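Local coordinates for putative branched-chain amino acid aminotransferase IlvE (Streptococcus mutans, PDB 4DQN), which probably catalyses the reversible transfer of the amino group of leucine, isoleucine and valine to 2-oxoglutarate, using pyridoxal 5'-phosphate as cofactor, at residues F77-R85 / L248-L256; T168-A179 / F208-H219. All blocks are in the same frame, centred on the assembly; numbering follows the deposited sequence.

Contact 1 of 2, residues F77-R85 / L248-L256; sequences FRPNMNAER and LPSVTKYSL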
loop_
_atom_site.group_PDB
_atom_site.type_symbol
_atom_site.label_atom_id
_atom_site.label_comp_id
_atom_site.label_asym_id
_atom_site.label_seq_id
_atom_site.Cartn_x
_atom_site.Cartn_y
_atom_site.Cartn_z
ATOM N N PHE A 77 17.537 17.599 -12.691
ATOM C CA PHE A 77 17.436 18.584 -11.622
ATOM C C PHE A 77 17.402 17.879 -10.264
ATOM O O PHE A 77 16.410 17.220 -9.916
ATOM C CB PHE A 77 16.171 19.429 -11.830
ATOM C CG PHE A 77 15.878 20.389 -10.706
ATOM C CD1 PHE A 77 16.566 21.595 -10.604
ATOM C CD2 PHE A 77 14.898 20.092 -9.756
ATOM C CE1 PHE A 77 16.290 22.485 -9.566
ATOM C CE2 PHE A 77 14.620 20.970 -8.719
ATOM C CZ PHE A 77 15.317 22.174 -8.622
ATOM N N ARG A 78 18.498 18.016 -9.519
ATOM C CA ARG A 78 18.634 17.447 -8.181
ATOM C C ARG A 78 18.293 15.946 -8.059
ATOM O O ARG A 78 17.621 15.553 -7.111
ATOM C CB ARG A 78 17.784 18.265 -7.189
ATOM C CG ARG A 78 18.160 19.763 -7.140
ATOM C CD ARG A 78 17.174 20.590 -6.293
ATOM N NE ARG A 78 17.428 20.868 -4.860
ATOM C CZ ARG A 78 18.318 20.297 -4.051
ATOM N NH1 ARG A 78 19.134 19.362 -4.468
ATOM N NH2 ARG A 78 18.400 20.676 -2.783
ATOM N N PRO A 79 18.775 15.099 -8.994
ATOM C CA PRO A 79 18.360 13.698 -8.886
ATOM C C PRO A 79 18.979 13.018 -7.668
ATOM O O PRO A 79 18.466 11.981 -7.256
ATOM C CB PRO A 79 18.908 13.076 -10.165
ATOM C CG PRO A 79 20.126 13.927 -10.505
ATOM C CD PRO A 79 19.701 15.313 -10.126
ATOM N N ASN A 80 20.057 13.579 -7.113
ATOM C CA ASN A 80 20.601 13.091 -5.844
ATOM C C ASN A 80 19.556 13.111 -4.732
ATOM O O ASN A 80 19.540 12.229 -3.858
ATOM C CB ASN A 80 21.817 13.921 -5.410
ATOM C CG ASN A 80 21.462 15.374 -5.149
ATOM O OD1 ASN A 80 20.869 16.042 -6.001
ATOM N ND2 ASN A 80 21.804 15.866 -3.962
ATOM N N MET A 81 18.677 14.114 -4.763
ATOM C CA MET A 81 17.614 14.220 -3.760
ATOM C C MET A 81 16.578 13.113 -3.911
ATOM O O MET A 81 16.136 12.531 -2.918
ATOM C CB MET A 81 16.929 15.590 -3.836
ATOM C CG MET A 81 17.830 16.759 -3.462
ATOM S SD MET A 81 18.379 16.777 -1.740
ATOM C CE MET A 81 16.867 17.367 -0.972
ATOM N N ASN A 82 16.186 12.814 -5.147
ATOM C CA ASN A 82 15.306 11.665 -5.388
ATOM C C ASN A 82 15.921 10.337 -4.938
ATOM O O ASN A 82 15.222 9.461 -4.414
ATOM C CB ASN A 82 14.940 11.585 -6.870
ATOM C CG ASN A 82 14.244 12.832 -7.353
ATOM O OD1 ASN A 82 14.892 13.776 -7.818
ATOM N ND2 ASN A 82 12.918 12.855 -7.232
ATOM N N ALA A 83 17.221 10.176 -5.166
ATOM C CA ALA A 83 17.896 8.941 -4.791
ATOM C C ALA A 83 17.890 8.761 -3.278
ATOM O O ALA A 83 17.705 7.650 -2.777
ATOM C CB ALA A 83 19.343 8.940 -5.323
ATOM N N GLU A 84 18.116 9.852 -2.550
ATOM C CA GLU A 84 18.190 9.792 -1.095
ATOM C C GLU A 84 16.809 9.551 -0.512
ATOM O O GLU A 84 16.660 8.815 0.466
ATOM C CB GLU A 84 18.844 11.069 -0.536
ATOM C CG GLU A 84 20.316 11.187 -0.958
ATOM C CD GLU A 84 21.018 12.455 -0.471
ATOM O OE1 GLU A 84 20.351 13.333 0.134
ATOM O OE2 GLU A 84 22.246 12.567 -0.704
ATOM N N ARG A 85 15.793 10.143 -1.132
ATOM C CA ARG A 85 14.422 9.894 -0.695
ATOM C C ARG A 85 14.011 8.438 -0.936
ATOM O O ARG A 85 13.346 7.824 -0.086
ATOM C CB ARG A 85 13.440 10.868 -1.361
ATOM C CG ARG A 85 12.007 10.693 -0.855
ATOM C CD ARG A 85 11.066 11.783 -1.348
ATOM N NE ARG A 85 10.862 11.739 -2.799
ATOM C CZ ARG A 85 10.097 12.598 -3.477
ATOM N NH1 ARG A 85 9.473 13.582 -2.840
ATOM N NH2 ARG A 85 9.957 12.479 -4.798
ATOM N N LEU A 248 5.129 13.307 2.928
ATOM C CA LEU A 248 6.198 13.060 1.963
ATOM C C LEU A 248 6.939 14.361 1.670
ATOM O O LEU A 248 6.349 15.312 1.163
ATOM C CB LEU A 248 5.636 12.515 0.649
ATOM C CG LEU A 248 6.711 12.383 -0.437
ATOM C CD1 LEU A 248 7.174 10.947 -0.529
ATOM C CD2 LEU A 248 6.228 12.890 -1.790
ATOM N N PRO A 249 8.244 14.405 1.970
ATOM C CA PRO A 249 9.019 15.622 1.701
ATOM C C PRO A 249 9.400 15.741 0.218
ATOM O O PRO A 249 10.254 14.981 -0.253
ATOM C CB PRO A 249 10.273 15.435 2.566
ATOM C CG PRO A 249 10.383 13.934 2.813
ATOM C CD PRO A 249 9.102 13.270 2.350
ATOM N N SER A 250 8.778 16.670 -0.509
ATOM C CA SER A 250 9.051 16.795 -1.946
ATOM C C SER A 250 10.354 17.552 -2.231
ATOM O O SER A 250 10.757 18.442 -1.469
ATOM C CB SER A 250 7.860 17.405 -2.705
ATOM O OG SER A 250 7.890 18.821 -2.728
ATOM N N VAL A 251 11.029 17.167 -3.308
ATOM C CA VAL A 251 12.250 17.857 -3.734
ATOM C C VAL A 251 11.898 19.301 -4.098
ATOM O O VAL A 251 12.659 20.240 -3.844
ATOM C CB VAL A 251 12.886 17.133 -4.932
ATOM C CG1 VAL A 251 14.213 17.774 -5.310
ATOM C CG2 VAL A 251 13.106 15.665 -4.601
ATOM N N THR A 252 10.717 19.473 -4.675
ATOM C CA THR A 252 10.243 20.797 -5.064
ATOM C C THR A 252 10.095 21.713 -3.845
ATOM O O THR A 252 10.504 22.876 -3.885
ATOM C CB THR A 252 8.918 20.690 -5.841
ATOM O OG1 THR A 252 9.072 19.712 -6.879
ATOM C CG2 THR A 252 8.558 22.023 -6.492
ATOM N N LYS A 253 9.550 21.181 -2.751
ATOM C CA LYS A 253 9.408 21.961 -1.518
ATOM C C LYS A 253 10.742 22.432 -0.952
ATOM O O LYS A 253 10.883 23.598 -0.572
ATOM C CB LYS A 253 8.660 21.166 -0.441
ATOM C CG LYS A 253 8.899 21.744 0.949
ATOM C CD LYS A 253 8.226 20.955 2.053
ATOM C CE LYS A 253 9.034 19.745 2.480
ATOM N NZ LYS A 253 8.293 19.012 3.557
ATOM N N TYR A 254 11.724 21.537 -0.890
ATOM C CA TYR A 254 13.028 21.923 -0.371
ATOM C C TYR A 254 13.670 22.963 -1.270
ATOM O O TYR A 254 14.282 23.919 -0.785
ATOM C CB TYR A 254 13.937 20.700 -0.212
ATOM C CG TYR A 254 13.538 19.853 0.968
ATOM C CD1 TYR A 254 13.141 20.451 2.158
ATOM C CD2 TYR A 254 13.519 18.467 0.885
ATOM C CE1 TYR A 254 12.760 19.701 3.243
ATOM C CE2 TYR A 254 13.134 17.697 1.973
ATOM C CZ TYR A 254 12.754 18.326 3.149
ATOM O OH TYR A 254 12.364 17.588 4.244
ATOM N N SER A 255 13.521 22.774 -2.577
ATOM C CA SER A 255 14.035 23.733 -3.559
ATOM C C SER A 255 13.399 25.120 -3.406
ATOM O O SER A 255 14.093 26.139 -3.496
ATOM C CB SER A 255 13.805 23.190 -4.970
ATOM O OG SER A 255 14.501 21.962 -5.135
ATOM N N LEU A 256 12.086 25.153 -3.174
ATOM C CA LEU A 256 11.356 26.408 -3.001
ATOM C C LEU A 256 11.749 27.094 -1.698
ATOM O O LEU A 256 11.937 28.316 -1.664
ATOM C CB LEU A 256 9.839 26.173 -3.051
ATOM C CG LEU A 256 9.302 25.909 -4.466
ATOM C CD1 LEU A 256 7.812 25.640 -4.471
ATOM C CD2 LEU A 256 9.631 27.089 -5.395
#

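Contact 2 of 2, residues T168-A179 / F208-H219; sequences TNFLIQDDYDRA and FSDVIYLDPATH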
loop_
_atom_site.group_PDB
_atom_site.type_symbol
_atom_site.label_atom_id
_atom_site.label_comp_id
_atom_site.label_asym_id
_atom_site.label_seq_id
_atom_site.Cartn_x
_atom_site.Cartn_y
_atom_site.Cartn_z
ATOM N N THR A 168 -6.489 26.552 -9.102
ATOM C CA THR A 168 -7.586 25.587 -9.046
ATOM C C THR A 168 -8.013 25.427 -7.595
ATOM O O THR A 168 -7.301 25.855 -6.679
ATOM C CB THR A 168 -7.209 24.196 -9.626
ATOM O OG1 THR A 168 -6.190 23.589 -8.820
ATOM C CG2 THR A 168 -6.735 24.304 -11.072
ATOM N N ASN A 169 -9.165 24.801 -7.388
ATOM C CA ASN A 169 -9.739 24.693 -6.054
ATOM C C ASN A 169 -9.554 23.300 -5.472
ATOM O O ASN A 169 -9.551 22.307 -6.207
ATOM C CB ASN A 169 -11.233 25.064 -6.087
ATOM C CG ASN A 169 -11.479 26.458 -6.648
ATOM O OD1 ASN A 169 -10.798 27.417 -6.283
ATOM N ND2 ASN A 169 -12.449 26.571 -7.553
ATOM N N PHE A 170 -9.414 23.232 -4.149
ATOM C CA PHE A 170 -9.146 21.969 -3.467
ATOM C C PHE A 170 -10.096 21.788 -2.306
ATOM O O PHE A 170 -10.628 22.774 -1.782
ATOM C CB PHE A 170 -7.707 21.933 -2.963
ATOM C CG PHE A 170 -6.698 21.859 -4.068
ATOM C CD1 PHE A 170 -6.239 20.626 -4.523
ATOM C CD2 PHE A 170 -6.238 23.015 -4.676
ATOM C CE1 PHE A 170 -5.317 20.549 -5.555
ATOM C CE2 PHE A 170 -5.315 22.953 -5.706
ATOM C CZ PHE A 170 -4.850 21.716 -6.144
ATOM N N LEU A 171 -10.291 20.534 -1.904
ATOM C CA LEU A 171 -11.269 20.178 -0.869
ATOM C C LEU A 171 -10.599 19.543 0.356
ATOM O O LEU A 171 -9.838 18.583 0.226
ATOM C CB LEU A 171 -12.304 19.196 -1.447
ATOM C CG LEU A 171 -13.248 18.505 -0.452
ATOM C CD1 LEU A 171 -14.225 19.521 0.128
ATOM C CD2 LEU A 171 -13.999 17.337 -1.096
ATOM N N ILE A 172 -10.867 20.076 1.544
ATOM C CA ILE A 172 -10.493 19.364 2.774
ATOM C C ILE A 172 -11.634 18.437 3.192
ATOM O O ILE A 172 -12.728 18.911 3.497
ATOM C CB ILE A 172 -10.182 20.337 3.915
ATOM C CG1 ILE A 172 -9.009 21.238 3.522
ATOM C CG2 ILE A 172 -9.861 19.566 5.189
ATOM C CD1 ILE A 172 -8.698 22.333 4.531
ATOM N N GLN A 173 -11.390 17.125 3.193
ATOM C CA GLN A 173 -12.446 16.150 3.483
ATOM C C GLN A 173 -11.983 15.240 4.612
ATOM O O GLN A 173 -11.242 14.283 4.383
ATOM C CB GLN A 173 -12.808 15.337 2.220
ATOM C CG GLN A 173 -14.012 14.384 2.371
ATOM C CD GLN A 173 -15.343 15.111 2.533
ATOM O OE1 GLN A 173 -15.514 16.229 2.045
ATOM N NE2 GLN A 173 -16.292 14.477 3.222
ATOM N N ASP A 174 -12.442 15.536 5.828
ATOM C CA ASP A 174 -11.847 14.985 7.052
ATOM C C ASP A 174 -12.067 13.493 7.334
ATOM O O ASP A 174 -11.426 12.942 8.233
ATOM C CB ASP A 174 -12.272 15.817 8.269
ATOM C CG ASP A 174 -11.587 17.159 8.310
ATOM O OD1 ASP A 174 -10.357 17.163 8.515
ATOM O OD2 ASP A 174 -12.261 18.201 8.134
ATOM N N ASP A 175 -12.951 12.839 6.584
ATOM C CA ASP A 175 -13.176 11.401 6.790
ATOM C C ASP A 175 -12.303 10.474 5.911
ATOM O O ASP A 175 -12.635 9.299 5.730
ATOM C CB ASP A 175 -14.666 11.041 6.662
ATOM C CG ASP A 175 -15.303 11.596 5.400
ATOM O OD1 ASP A 175 -14.768 12.580 4.838
ATOM O OD2 ASP A 175 -16.355 11.062 4.980
ATOM N N TYR A 176 -11.194 10.995 5.375
ATOM C CA TYR A 176 -10.185 10.156 4.694
ATOM C C TYR A 176 -8.759 10.542 5.094
ATOM O O TYR A 176 -8.429 11.727 5.208
ATOM C CB TYR A 176 -10.323 10.213 3.159
ATOM C CG TYR A 176 -11.679 9.803 2.636
ATOM C CD1 TYR A 176 -12.622 10.758 2.293
ATOM C CD2 TYR A 176 -12.021 8.460 2.494
ATOM C CE1 TYR A 176 -13.864 10.399 1.819
ATOM C CE2 TYR A 176 -13.267 8.090 2.015
ATOM C CZ TYR A 176 -14.184 9.069 1.684
ATOM O OH TYR A 176 -15.432 8.729 1.208
ATOM N N ASP A 177 -7.917 9.536 5.315
ATOM C CA ASP A 177 -6.490 9.774 5.532
ATOM C C ASP A 177 -5.701 9.065 4.439
ATOM O O ASP A 177 -6.026 7.932 4.074
ATOM C CB ASP A 177 -6.040 9.230 6.899
ATOM C CG ASP A 177 -6.781 9.867 8.070
ATOM O OD1 ASP A 177 -6.932 11.114 8.092
ATOM O OD2 ASP A 177 -7.198 9.105 8.977
ATOM N N ARG A 178 -4.660 9.708 3.913
ATOM C CA ARG A 178 -3.794 9.005 2.970
ATOM C C ARG A 178 -2.713 8.213 3.721
ATOM O O ARG A 178 -2.108 7.296 3.168
ATOM C CB ARG A 178 -3.184 9.951 1.932
ATOM C CG ARG A 178 -2.190 10.955 2.462
ATOM C CD ARG A 178 -1.067 11.140 1.435
ATOM N NE ARG A 178 -1.607 11.275 0.080
ATOM C CZ ARG A 178 -0.958 10.922 -1.029
ATOM N NH1 ARG A 178 0.263 10.401 -0.952
ATOM N NH2 ARG A 178 -1.535 11.083 -2.219
ATOM N N ALA A 179 -2.497 8.559 4.987
ATOM C CA ALA A 179 -1.488 7.884 5.807
ATOM C C ALA A 179 -1.809 7.936 7.302
ATOM O O ALA A 179 -2.513 8.846 7.769
ATOM C CB ALA A 179 -0.118 8.481 5.547
ATOM N N PHE A 208 -13.551 19.519 -7.527
ATOM C CA PHE A 208 -12.273 19.962 -6.988
ATOM C C PHE A 208 -11.136 19.170 -7.635
ATOM O O PHE A 208 -11.329 18.028 -8.066
ATOM C CB PHE A 208 -12.245 19.816 -5.461
ATOM C CG PHE A 208 -13.222 20.712 -4.751
ATOM C CD1 PHE A 208 -12.914 22.048 -4.521
ATOM C CD2 PHE A 208 -14.453 20.225 -4.326
ATOM C CE1 PHE A 208 -13.808 22.882 -3.877
ATOM C CE2 PHE A 208 -15.361 21.058 -3.674
ATOM C CZ PHE A 208 -15.038 22.386 -3.454
ATOM N N SER A 209 -9.958 19.779 -7.704
ATOM C CA SER A 209 -8.786 19.135 -8.293
ATOM C C SER A 209 -8.344 17.918 -7.498
ATOM O O SER A 209 -8.046 16.864 -8.060
ATOM C CB SER A 209 -7.626 20.127 -8.363
ATOM O OG SER A 209 -7.933 21.188 -9.236
ATOM N N ASP A 210 -8.298 18.077 -6.181
ATOM C CA ASP A 210 -7.841 17.014 -5.298
ATOM C C ASP A 210 -8.250 17.342 -3.868
ATOM O O ASP A 210 -8.878 18.376 -3.606
ATOM C CB ASP A 210 -6.317 16.864 -5.389
ATOM C CG ASP A 210 -5.848 15.443 -5.122
ATOM O OD1 ASP A 210 -6.570 14.682 -4.431
ATOM O OD2 ASP A 210 -4.748 15.088 -5.594
ATOM N N VAL A 211 -7.899 16.449 -2.952
ATOM C CA VAL A 211 -8.159 16.643 -1.537
ATOM C C VAL A 211 -6.905 17.203 -0.853
ATOM O O VAL A 211 -5.776 16.835 -1.211
ATOM C CB VAL A 211 -8.640 15.302 -0.881
ATOM C CG1 VAL A 211 -8.184 15.173 0.558
ATOM C CG2 VAL A 211 -10.155 15.180 -0.964
ATOM N N ILE A 212 -7.092 18.139 0.080
ATOM C CA ILE A 212 -6.025 18.512 1.010
ATOM C C ILE A 212 -6.263 17.727 2.300
ATOM O O ILE A 212 -7.332 17.817 2.903
ATOM C CB ILE A 212 -5.999 20.029 1.286
ATOM C CG1 ILE A 212 -5.551 20.784 0.033
ATOM C CG2 ILE A 212 -5.059 20.370 2.420
ATOM C CD1 ILE A 212 -5.604 22.300 0.195
ATOM N N TYR A 213 -5.280 16.926 2.692
ATOM C CA TYR A 213 -5.402 16.062 3.856
ATOM C C TYR A 213 -4.901 16.778 5.091
ATOM O O TYR A 213 -3.940 17.534 5.014
ATOM C CB TYR A 213 -4.577 14.786 3.654
ATOM C CG TYR A 213 -5.062 13.942 2.506
ATOM C CD1 TYR A 213 -4.527 14.093 1.234
ATOM C CD2 TYR A 213 -6.063 13.001 2.694
ATOM C CE1 TYR A 213 -4.972 13.326 0.181
ATOM C CE2 TYR A 213 -6.520 12.231 1.652
ATOM C CZ TYR A 213 -5.976 12.396 0.400
ATOM O OH TYR A 213 -6.445 11.622 -0.636
ATOM N N LEU A 214 -5.541 16.534 6.233
ATOM C CA LEU A 214 -5.078 17.108 7.494
ATOM C C LEU A 214 -4.358 16.035 8.298
ATOM O O LEU A 214 -4.377 14.856 7.924
ATOM C CB LEU A 214 -6.239 17.688 8.301
ATOM C CG LEU A 214 -7.163 18.645 7.556
ATOM C CD1 LEU A 214 -8.109 19.338 8.522
ATOM C CD2 LEU A 214 -6.332 19.662 6.773
ATOM N N ASP A 215 -3.713 16.434 9.391
ATOM C CA ASP A 215 -2.941 15.485 10.193
ATOM C C ASP A 215 -3.875 14.401 10.730
ATOM O O ASP A 215 -4.956 14.707 11.235
ATOM C CB ASP A 215 -2.168 16.200 11.309
ATOM C CG ASP A 215 -3.066 16.702 12.412
ATOM O OD1 ASP A 215 -3.742 17.734 12.206
ATOM O OD2 ASP A 215 -3.083 16.067 13.492
ATOM N N PRO A 216 -3.481 13.124 10.572
ATOM C CA PRO A 216 -4.393 12.017 10.896
ATOM C C PRO A 216 -4.724 11.893 12.384
ATOM O O PRO A 216 -5.799 11.391 12.715
ATOM C CB PRO A 216 -3.645 10.771 10.395
ATOM C CG PRO A 216 -2.196 11.190 10.282
ATOM C CD PRO A 216 -2.236 12.657 9.933
ATOM N N ALA A 217 -3.829 12.342 13.260
ATOM C CA ALA A 217 -4.085 12.281 14.699
ATOM C C ALA A 217 -5.223 13.206 15.118
ATOM O O ALA A 217 -6.211 12.763 15.713
ATOM C CB ALA A 217 -2.822 12.623 15.484
ATOM N N THR A 218 -5.075 14.492 14.811
ATOM C CA THR A 218 -5.989 15.503 15.342
ATOM C C THR A 218 -6.854 16.221 14.296
ATOM O O THR A 218 -7.853 16.856 14.646
ATOM C CB THR A 218 -5.214 16.551 16.166
ATOM O OG1 THR A 218 -4.515 17.441 15.288
ATOM C CG2 THR A 218 -4.201 15.863 17.066
ATOM N N HIS A 219 -6.471 16.122 13.021
ATOM C CA HIS A 219 -7.180 16.811 11.940
ATOM C C HIS A 219 -7.346 18.302 12.229
ATOM O O HIS A 219 -8.456 18.835 12.195
ATOM C CB HIS A 219 -8.531 16.142 11.642
ATOM C CG HIS A 219 -8.413 14.913 10.795
ATOM N ND1 HIS A 219 -8.884 14.849 9.498
ATOM C CD2 HIS A 219 -7.855 13.704 11.049
ATOM C CE1 HIS A 219 -8.625 13.656 8.994
ATOM N NE2 HIS A 219 -7.997 12.942 9.914
HETATM O O HOH W 1 -7.860 14.780 6.220
HETATM O O HOH W 2 -5.371 12.647 6.441
HETATM O O HOH W 3 -7.907 10.400 11.090
#

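Contact 1 of 2, residues F77-R85 / L248-L256
Val251, in the first turn of helix 251-262, points its two methyl groups at helix 79-92, where the N-terminal halves of two helices of this class-IV aminotransferase pack together, their short segments running at 129° with axes 10.8 Å apart. The isopropyl group straddles Met81: CG1 lies 3.8 Å from Met81 CB, while CG2 touches both Met81 CB and the amide of Asn82, the Val251 and Asn82 side chains crossing at about a right angle. The Met81 chain bends at chi2 and chi3, and this brings its CE to Tyr254 CD2 (4.0 Å). At one end the Arg85 side chain extends from the helix with CG anti to the backbone N (chi1 -176°) and bends at chi3. Its NH1 donates to Pro249 O (3.0 Å) from above the carbonyl plane, Val251 CG2 lies over one guanidinium face, and Leu248 CD2 packs against NH1. NE forms a salt bridge with Glu62, which also accepts from Asn82 ND2. Lys188, the predicted cofactor lysine, which carries no cofactor here, lies close to Arg85. At the other end Arg78 CG covers the Phe77 ring, and Arg78 NE makes a weak bond to Ser255 OG (3.1 Å), a hydroxyl that itself donates to Val251 O at 2.8 Å.

Contact 2 of 2, residues T168-A179 / F208-H219
With CG anti to the carbonyl carbon in both residues, His219 (chi1 -80°) and Asp174 bring imidazole and carboxylate together in the loops that follow two parallel strands, 168-172 and 211-214, which helix 190-205 links into a beta-alpha-beta unit. His219 ND1 donates to the anti lone pair of Asp174 OD1 (2.9 Å, 166°), the oxygen lying in the ring plane although the carboxylate is turned 63° from it. NE2 makes a weak, bent bond to Asp177 OD1, so carboxylates meet the ring edge at both nitrogens. Asp177 OD2 also accepts from the backbone of His182 of the second subunit, which ties the loop after strand 168-172 to the dimer interface. Between the strands, Ser209 N bonds to Asn169 O, Leu171 N to Asp210 O, and Ile212 N to Leu171 O. Leu171 CB sits over one face of the Phe208 ring, and Ser209 CB makes a CH-pi contact with Phe170. The side chains of Ile172 and Leu214 cross at about a right angle, CG2 of Ile172 3.7 Å from CG of Leu214. The Tyr213 ring is sandwiched: Val211 CG1 covers one face and Arg178 CB the other, 4.0 Å from the centroid, with Tyr176 O at the edge. Water 1 joins the loop to the strand, donating to Tyr176 O and accepting from Leu214 N at 2.9 Å.

Along the chain contact 2 is nested within the loop closed by contact 1: 77-85 comes first, then 168-179 and 208-219, and last 248-256. The centres are 23 Å apart; their nearest atoms are about 6 Å apart, so they do not touch. Contact 1 joins helix 79-92, which follows strand 74-77 of the seven-stranded antiparallel sheet, to helix 251-262, which follows strand 238-241 of the mixed sheet; the strands of contact 2 belong to that mixed sheet, and its loops reach the second subunit. Glu224 lies between them, bonded to Leu248 N and only in a long, weak ion pair with Arg178. Both contacts approach Lys188 through Arg85 and Arg178, consistent with a cofactor site between the two sheets.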